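Local coordinates for protein Rab GDP-dissociation inhibitor (Saccharomyces cerevisiae, PDB 2BCG) that inhibits release of GDP from Rab GTPases such as Sec4, blocking their loading with GTP, and extracts GDP-bound Ypt7 from vacuolar membranes, at residues M142-W156 with V181-I195. Numbering follows the deposited sequence. Where two conformers were deposited one is given.
With GER (geran-8-yl geran), chain D; GER (geran-8-yl geran), chain C.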
loop_
_atom_site.group_PDB
_atom_site.type_symbol
_atom_site.label_atom_id
_atom_site.label_comp_id
_atom_site.label_asym_id
_atom_site.label_seq_id
_atom_site.Cartn_x
_atom_site.Cartn_y
_atom_site.Cartn_z
ATOM N N MET A 142 30.272 5.901 -18.627
ATOM C CA MET A 142 31.293 6.954 -18.464
ATOM C C MET A 142 32.658 6.389 -18.826
ATOM O O MET A 142 32.906 5.204 -18.601
ATOM C CB MET A 142 31.370 7.414 -17.004
ATOM C CG MET A 142 30.132 8.090 -16.463
ATOM S SD MET A 142 30.507 8.809 -14.865
ATOM C CE MET A 142 28.836 9.288 -14.388
ATOM N N GLY A 143 33.544 7.234 -19.355
ATOM C CA GLY A 143 34.945 6.856 -19.533
ATOM C C GLY A 143 35.736 6.979 -18.241
ATOM O O GLY A 143 35.249 7.547 -17.248
ATOM N N ILE A 144 36.979 6.487 -18.260
ATOM C CA ILE A 144 37.801 6.414 -17.046
ATOM C C ILE A 144 38.026 7.774 -16.373
ATOM O O ILE A 144 37.855 7.924 -15.163
ATOM C CB ILE A 144 39.170 5.733 -17.308
ATOM C CG1 ILE A 144 38.966 4.297 -17.812
ATOM C CG2 ILE A 144 40.026 5.717 -16.024
ATOM C CD1 ILE A 144 40.257 3.448 -18.051
ATOM N N PHE A 145 38.406 8.777 -17.153
ATOM C CA PHE A 145 38.735 10.069 -16.547
ATOM C C PHE A 145 37.508 10.774 -15.980
ATOM O O PHE A 145 37.584 11.429 -14.936
ATOM C CB PHE A 145 39.484 10.949 -17.546
ATOM C CG PHE A 145 40.829 10.398 -17.902
ATOM C CD1 PHE A 145 41.070 9.873 -19.166
ATOM C CD2 PHE A 145 41.845 10.358 -16.958
ATOM C CE1 PHE A 145 42.328 9.334 -19.484
ATOM C CE2 PHE A 145 43.098 9.825 -17.272
ATOM C CZ PHE A 145 43.327 9.294 -18.541
ATOM N N GLU A 146 36.379 10.607 -16.661
ATOM C CA GLU A 146 35.122 11.148 -16.167
ATOM C C GLU A 146 34.658 10.411 -14.906
ATOM O O GLU A 146 34.092 11.025 -13.992
ATOM C CB GLU A 146 34.061 11.153 -17.271
ATOM C CG GLU A 146 32.835 12.009 -16.964
ATOM C CD GLU A 146 33.069 13.533 -16.867
ATOM O OE1 GLU A 146 34.180 14.044 -17.113
ATOM O OE2 GLU A 146 32.085 14.241 -16.565
ATOM N N LYS A 147 34.939 9.113 -14.836
ATOM C CA LYS A 147 34.609 8.337 -13.649
ATOM C C LYS A 147 35.402 8.796 -12.444
ATOM O O LYS A 147 34.847 8.878 -11.356
ATOM C CB LYS A 147 34.850 6.860 -13.881
ATOM C CG LYS A 147 33.733 6.178 -14.559
ATOM C CD LYS A 147 33.998 4.687 -14.568
ATOM C CE LYS A 147 32.935 4.004 -15.420
ATOM N NZ LYS A 147 33.176 2.556 -15.577
ATOM N N ARG A 148 36.689 9.118 -12.641
ATOM C CA ARG A 148 37.515 9.663 -11.571
ATOM C C ARG A 148 36.955 10.981 -11.005
ATOM O O ARG A 148 36.964 11.188 -9.779
ATOM C CB ARG A 148 38.972 9.821 -12.036
ATOM C CG ARG A 148 39.667 8.486 -12.291
ATOM C CD ARG A 148 41.144 8.637 -12.665
ATOM N NE ARG A 148 41.690 7.345 -13.079
ATOM C CZ ARG A 148 42.920 7.143 -13.540
ATOM N NH1 ARG A 148 43.778 8.154 -13.661
ATOM N NH2 ARG A 148 43.285 5.912 -13.878
ATOM N N ARG A 149 36.459 11.851 -11.891
ATOM C CA ARG A 149 35.848 13.109 -11.467
ATOM C C ARG A 149 34.514 12.834 -10.747
ATOM O O ARG A 149 34.201 13.473 -9.747
ATOM C CB ARG A 149 35.628 14.056 -12.649
ATOM C CG ARG A 149 36.917 14.691 -13.214
ATOM C CD ARG A 149 36.619 15.651 -14.341
ATOM N NE ARG A 149 36.306 14.988 -15.610
ATOM C CZ ARG A 149 37.209 14.659 -16.534
ATOM N NH1 ARG A 149 38.498 14.939 -16.344
ATOM N NH2 ARG A 149 36.833 14.049 -17.656
ATOM N N MET A 150 33.746 11.875 -11.269
ATOM C CA MET A 150 32.509 11.399 -10.631
ATOM C C MET A 150 32.746 10.912 -9.200
ATOM O O MET A 150 31.970 11.220 -8.287
ATOM C CB MET A 150 31.936 10.259 -11.475
ATOM C CG MET A 150 30.726 9.560 -10.891
ATOM S SD MET A 150 29.356 10.696 -10.817
ATOM C CE MET A 150 28.096 9.639 -10.086
ATOM N N LYS A 151 33.802 10.121 -9.020
ATOM C CA LYS A 151 34.194 9.565 -7.717
ATOM C C LYS A 151 34.486 10.634 -6.653
ATOM O O LYS A 151 34.021 10.530 -5.509
ATOM C CB LYS A 151 35.402 8.647 -7.896
ATOM C CG LYS A 151 35.821 7.907 -6.647
ATOM C CD LYS A 151 36.461 6.594 -7.026
ATOM C CE LYS A 151 37.209 5.934 -5.875
ATOM N NZ LYS A 151 37.689 4.600 -6.376
ATOM N N LYS A 152 35.248 11.662 -7.028
ATOM C CA LYS A 152 35.527 12.749 -6.098
ATOM C C LYS A 152 34.252 13.458 -5.691
ATOM O O LYS A 152 34.083 13.816 -4.531
ATOM C CB LYS A 152 36.526 13.729 -6.699
ATOM C CG LYS A 152 37.865 13.079 -6.958
ATOM C CD LYS A 152 38.847 14.048 -7.548
ATOM C CE LYS A 152 40.257 13.605 -7.174
ATOM N NZ LYS A 152 41.290 14.467 -7.800
ATOM N N PHE A 153 33.343 13.636 -6.649
ATOM C CA PHE A 153 32.021 14.187 -6.359
ATOM C C PHE A 153 31.270 13.346 -5.317
ATOM O O PHE A 153 30.779 13.880 -4.320
ATOM C CB PHE A 153 31.205 14.290 -7.650
ATOM C CG PHE A 153 29.766 14.658 -7.433
ATOM C CD1 PHE A 153 29.419 15.962 -7.112
ATOM C CD2 PHE A 153 28.752 13.700 -7.584
ATOM C CE1 PHE A 153 28.087 16.324 -6.918
ATOM C CE2 PHE A 153 27.424 14.043 -7.397
ATOM C CZ PHE A 153 27.082 15.361 -7.063
ATOM N N LEU A 154 31.190 12.040 -5.543
ATOM C CA LEU A 154 30.458 11.173 -4.626
ATOM C C LEU A 154 31.156 11.033 -3.272
ATOM O O LEU A 154 30.491 10.838 -2.250
ATOM C CB LEU A 154 30.187 9.797 -5.266
ATOM C CG LEU A 154 29.218 9.771 -6.460
ATOM C CD1 LEU A 154 29.150 8.352 -6.984
ATOM C CD2 LEU A 154 27.813 10.272 -6.110
ATOM N N GLU A 155 32.488 11.145 -3.258
ATOM C CA GLU A 155 33.250 11.146 -2.001
ATOM C C GLU A 155 32.935 12.388 -1.159
ATOM O O GLU A 155 32.923 12.330 0.074
ATOM C CB GLU A 155 34.758 11.042 -2.275
ATOM C CG GLU A 155 35.233 9.626 -2.657
ATOM C CD GLU A 155 36.671 9.600 -3.183
ATOM O OE1 GLU A 155 37.191 10.670 -3.598
ATOM O OE2 GLU A 155 37.281 8.508 -3.188
ATOM N N TRP A 156 32.671 13.500 -1.833
ATOM C CA TRP A 156 32.252 14.727 -1.168
ATOM C C TRP A 156 30.830 14.591 -0.607
ATOM O O TRP A 156 30.577 15.003 0.536
ATOM C CB TRP A 156 32.393 15.917 -2.119
ATOM C CG TRP A 156 31.718 17.169 -1.667
ATOM C CD1 TRP A 156 32.171 18.058 -0.729
ATOM C CD2 TRP A 156 30.486 17.700 -2.160
ATOM N NE1 TRP A 156 31.286 19.099 -0.598
ATOM C CE2 TRP A 156 30.242 18.909 -1.466
ATOM C CE3 TRP A 156 29.556 17.271 -3.118
ATOM C CZ2 TRP A 156 29.106 19.688 -1.694
ATOM C CZ3 TRP A 156 28.421 18.046 -3.344
ATOM C CH2 TRP A 156 28.206 19.243 -2.633
ATOM N N VAL A 181 28.167 23.363 -8.237
ATOM C CA VAL A 181 28.719 22.206 -7.564
ATOM C C VAL A 181 29.385 21.258 -8.590
ATOM O O VAL A 181 30.486 20.749 -8.360
ATOM C CB VAL A 181 27.624 21.453 -6.716
ATOM C CG1 VAL A 181 28.121 20.097 -6.272
ATOM C CG2 VAL A 181 27.193 22.282 -5.504
ATOM N N TYR A 182 28.719 21.057 -9.735
ATOM C CA TYR A 182 29.246 20.200 -10.790
ATOM C C TYR A 182 30.583 20.772 -11.294
ATOM O O TYR A 182 31.552 20.023 -11.495
ATOM C CB TYR A 182 28.238 20.091 -11.945
ATOM C CG TYR A 182 26.993 19.193 -11.732
ATOM C CD1 TYR A 182 25.778 19.533 -12.327
ATOM C CD2 TYR A 182 27.052 18.020 -10.967
ATOM C CE1 TYR A 182 24.633 18.702 -12.207
ATOM C CE2 TYR A 182 25.900 17.168 -10.823
ATOM C CZ TYR A 182 24.706 17.540 -11.451
ATOM O OH TYR A 182 23.587 16.714 -11.309
ATOM N N TYR A 183 30.626 22.101 -11.423
ATOM C CA TYR A 183 31.828 22.811 -11.904
ATOM C C TYR A 183 33.028 22.589 -10.996
ATOM O O TYR A 183 34.130 22.345 -11.498
ATOM C CB TYR A 183 31.546 24.303 -12.029
ATOM C CG TYR A 183 32.538 25.058 -12.897
ATOM C CD1 TYR A 183 32.445 25.017 -14.290
ATOM C CD2 TYR A 183 33.512 25.874 -12.316
ATOM C CE1 TYR A 183 33.341 25.753 -15.105
ATOM C CE2 TYR A 183 34.409 26.595 -13.108
ATOM C CZ TYR A 183 34.312 26.528 -14.490
ATOM O OH TYR A 183 35.185 27.259 -15.287
ATOM N N LYS A 184 32.819 22.659 -9.680
ATOM C CA LYS A 184 33.902 22.445 -8.716
ATOM C C LYS A 184 34.583 21.097 -8.995
ATOM O O LYS A 184 35.801 20.962 -8.884
ATOM C CB LYS A 184 33.372 22.542 -7.275
ATOM C CG LYS A 184 34.368 22.167 -6.156
ATOM C CD LYS A 184 35.343 23.303 -5.792
ATOM C CE LYS A 184 34.640 24.461 -5.097
ATOM N NZ LYS A 184 35.622 25.434 -4.544
ATOM N N PHE A 185 33.791 20.098 -9.389
ATOM C CA PHE A 185 34.324 18.778 -9.684
ATOM C C PHE A 185 34.603 18.523 -11.161
ATOM O O PHE A 185 34.988 17.418 -11.522
ATOM C CB PHE A 185 33.366 17.729 -9.116
ATOM C CG PHE A 185 33.244 17.815 -7.635
ATOM C CD1 PHE A 185 32.162 18.463 -7.065
ATOM C CD2 PHE A 185 34.250 17.321 -6.810
ATOM C CE1 PHE A 185 32.057 18.565 -5.680
ATOM C CE2 PHE A 185 34.155 17.423 -5.419
ATOM C CZ PHE A 185 33.063 18.050 -4.865
ATOM N N GLY A 186 34.395 19.530 -12.001
ATOM C CA GLY A 186 34.720 19.457 -13.428
ATOM C C GLY A 186 33.918 18.451 -14.233
ATOM O O GLY A 186 34.434 17.840 -15.162
ATOM N N LEU A 187 32.650 18.263 -13.864
ATOM C CA LEU A 187 31.816 17.240 -14.528
ATOM C C LEU A 187 31.200 17.742 -15.838
ATOM O O LEU A 187 30.647 18.836 -15.873
ATOM C CB LEU A 187 30.717 16.761 -13.569
ATOM C CG LEU A 187 31.191 16.348 -12.175
ATOM C CD1 LEU A 187 29.994 15.986 -11.281
ATOM C CD2 LEU A 187 32.149 15.208 -12.277
ATOM N N GLY A 188 31.282 16.936 -16.903
ATOM C CA GLY A 188 30.693 17.291 -18.199
ATOM C C GLY A 188 29.193 17.071 -18.304
ATOM O O GLY A 188 28.595 16.495 -17.399
ATOM N N ASN A 189 28.582 17.512 -19.401
ATOM C CA ASN A 189 27.115 17.513 -19.526
ATOM C C ASN A 189 26.473 16.132 -19.445
ATOM O O ASN A 189 25.393 16.007 -18.869
ATOM C CB ASN A 189 26.652 18.246 -20.790
ATOM C CG ASN A 189 26.900 19.747 -20.719
ATOM O OD1 ASN A 189 26.256 20.473 -19.946
ATOM N ND2 ASN A 189 27.841 20.221 -21.529
ATOM N N SER A 190 27.120 15.104 -20.000
ATOM C CA SER A 190 26.542 13.749 -19.919
ATOM C C SER A 190 26.538 13.237 -18.467
ATOM O O SER A 190 25.569 12.603 -18.034
ATOM C CB SER A 190 27.199 12.760 -20.891
ATOM O OG SER A 190 28.587 12.685 -20.693
ATOM N N THR A 191 27.583 13.564 -17.708
ATOM C CA THR A 191 27.668 13.180 -16.284
ATOM C C THR A 191 26.648 13.943 -15.457
ATOM O O THR A 191 25.983 13.368 -14.572
ATOM C CB THR A 191 29.092 13.378 -15.734
ATOM O OG1 THR A 191 29.982 12.525 -16.447
ATOM C CG2 THR A 191 29.199 13.034 -14.278
ATOM N N LYS A 192 26.470 15.217 -15.773
ATOM C CA LYS A 192 25.443 16.008 -15.107
ATOM C C LYS A 192 24.081 15.345 -15.313
ATOM O O LYS A 192 23.345 15.193 -14.337
ATOM C CB LYS A 192 25.428 17.450 -15.597
ATOM C CG LYS A 192 26.699 18.251 -15.344
ATOM C CD LYS A 192 26.421 19.670 -15.831
ATOM C CE LYS A 192 27.681 20.435 -16.144
ATOM N NZ LYS A 192 27.326 21.837 -16.533
ATOM N N GLU A 193 23.759 14.951 -16.555
ATOM C CA GLU A 193 22.449 14.325 -16.886
ATOM C C GLU A 193 22.266 13.038 -16.101
ATOM O O GLU A 193 21.198 12.792 -15.524
ATOM C CB GLU A 193 22.293 14.053 -18.398
ATOM C CG GLU A 193 21.353 12.840 -18.734
ATOM C CD GLU A 193 21.092 12.642 -20.226
ATOM O OE1 GLU A 193 21.438 11.563 -20.794
ATOM O OE2 GLU A 193 20.524 13.563 -20.822
ATOM N N PHE A 194 23.315 12.229 -16.056
ATOM C CA PHE A 194 23.277 10.974 -15.309
ATOM C C PHE A 194 23.022 11.197 -13.814
ATOM O O PHE A 194 22.144 10.560 -13.210
ATOM C CB PHE A 194 24.554 10.156 -15.495
ATOM C CG PHE A 194 24.576 8.930 -14.647
ATOM C CD1 PHE A 194 23.910 7.757 -15.054
ATOM C CD2 PHE A 194 25.197 8.953 -13.393
ATOM C CE1 PHE A 194 23.902 6.625 -14.222
ATOM C CE2 PHE A 194 25.187 7.834 -12.556
ATOM C CZ PHE A 194 24.543 6.661 -12.975
ATOM N N ILE A 195 23.791 12.086 -13.186
ATOM C CA ILE A 195 23.599 12.338 -11.767
ATOM C C ILE A 195 22.220 12.929 -11.514
ATOM O O ILE A 195 21.489 12.438 -10.633
ATOM C CB ILE A 195 24.663 13.302 -11.201
ATOM C CG1 ILE A 195 26.025 12.619 -11.266
ATOM C CG2 ILE A 195 24.312 13.713 -9.731
ATOM C CD1 ILE A 195 27.200 13.615 -11.099
HETATM C C1 GER D . 26.707 6.857 1.091
HETATM C C2 GER D . 27.336 6.430 -0.258
HETATM C C3 GER D . 27.761 7.315 -1.265
HETATM C C4 GER D . 27.640 8.841 -1.132
HETATM C C5 GER D . 28.350 6.731 -2.559
HETATM C C6 GER D . 29.875 6.884 -2.661
HETATM C C7 GER D . 30.390 6.112 -3.707
HETATM C C8 GER D . 31.619 6.226 -4.370
HETATM C C9 GER D . 32.640 7.308 -3.974
HETATM C C10 GER D . 31.960 5.230 -5.494
HETATM C C11 GER D . 31.845 5.825 -6.909
HETATM C C12 GER D . 32.497 5.011 -7.837
HETATM C C13 GER D . 32.663 5.187 -9.212
HETATM C C14 GER D . 32.097 6.395 -9.955
HETATM C C15 GER D . 33.431 4.133 -10.007
HETATM C C16 GER D . 34.900 4.510 -10.122
HETATM C C17 GER D . 35.540 3.716 -11.060
HETATM C C18 GER D . 36.607 4.092 -11.871
HETATM C C19 GER D . 37.194 5.516 -11.773
HETATM C C20 GER D . 37.195 3.066 -12.861
HETATM C C1 GER C . 28.516 2.988 2.184
HETATM C C2 GER C . 28.544 2.050 0.960
HETATM C C3 GER C . 29.299 2.316 -0.191
HETATM C C4 GER C . 30.169 3.583 -0.289
HETATM C C5 GER C . 29.280 1.333 -1.385
HETATM C C6 GER C . 27.939 1.330 -2.149
HETATM C C7 GER C . 27.909 2.247 -3.210
HETATM C C8 GER C . 26.896 3.180 -3.488
HETATM C C9 GER C . 25.686 3.275 -2.552
HETATM C C10 GER C . 26.998 4.152 -4.689
HETATM C C11 GER C . 26.321 3.730 -6.013
HETATM C C12 GER C . 26.972 4.405 -7.057
HETATM C C13 GER C . 26.529 4.979 -8.259
HETATM C C14 GER C . 25.051 4.951 -8.682
HETATM C C15 GER C . 27.574 5.660 -9.164
HETATM C C16 GER C . 27.340 5.465 -10.668
HETATM C C17 GER C . 28.521 5.132 -11.336
HETATM C C18 GER C . 28.783 5.038 -12.711
HETATM C C19 GER C . 27.732 5.314 -13.793
HETATM C C20 GER C . 30.181 4.644 -13.164
HETATM O O HOH W 1 30.157 14.344 -19.182
#
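Helix 144-156, from which Glu146 and Phe153 reach across, crosses helix 189-195 at -47° with the axes 11.1 Å apart at closest approach, and Phe185, in the turn after helix 181-184, packs against the later turns of helix 144-156. A Schellman motif at Gly186 ends helix 181-184. The Glu146 carboxylate makes the hydrogen bonds across the contact: OE2 takes Gly188 N at 2.8 Å on the syn lone pair and Thr191 OG1 at 2.7 Å on the anti one, meeting the N-terminus of helix 189-195, where Gly188 is the N-cap. A water donates a longer bond to the same OE2 and accepts from Thr191 N. CG of Glu146 lies anti to the backbone N (chi1 -165°) and the chain bends at chi2, turning OE1 back to Arg149, which grips it side-on through NE and NH2 in a salt bridge. A glutamine here would probably leave Arg149 without its charged mate and the Gly188 N-H and Thr191 hydroxyl facing a neutral amide. Leu187 CD2 lies 3.7 Å from Arg149 CB, while its CD1 sits over one face of the Phe153 ring. The edge of Phe153 points at the face of Phe185 in an offset edge-to-face pair, planes at 79°, and Phe153 CA makes a CH-pi contact with that face. Trp156 closes this aromatic cluster, its CB 3.5 Å from Phe185 CZ. Met150 SD and Ile195 CD1 meet tip to tip at 3.6 Å. The contact forms part of the isoprenoid pocket wall: one bound geranylgeranyl lies along helix 144-156, against Met150 CG, the other also reaches Phe194 CZ, and Lys147 and Leu154 touch both. Helix 212-229 packs alongside, its Ile219 touching Phe153 and Ile195 and its Phe216 edge-to-face with Trp156.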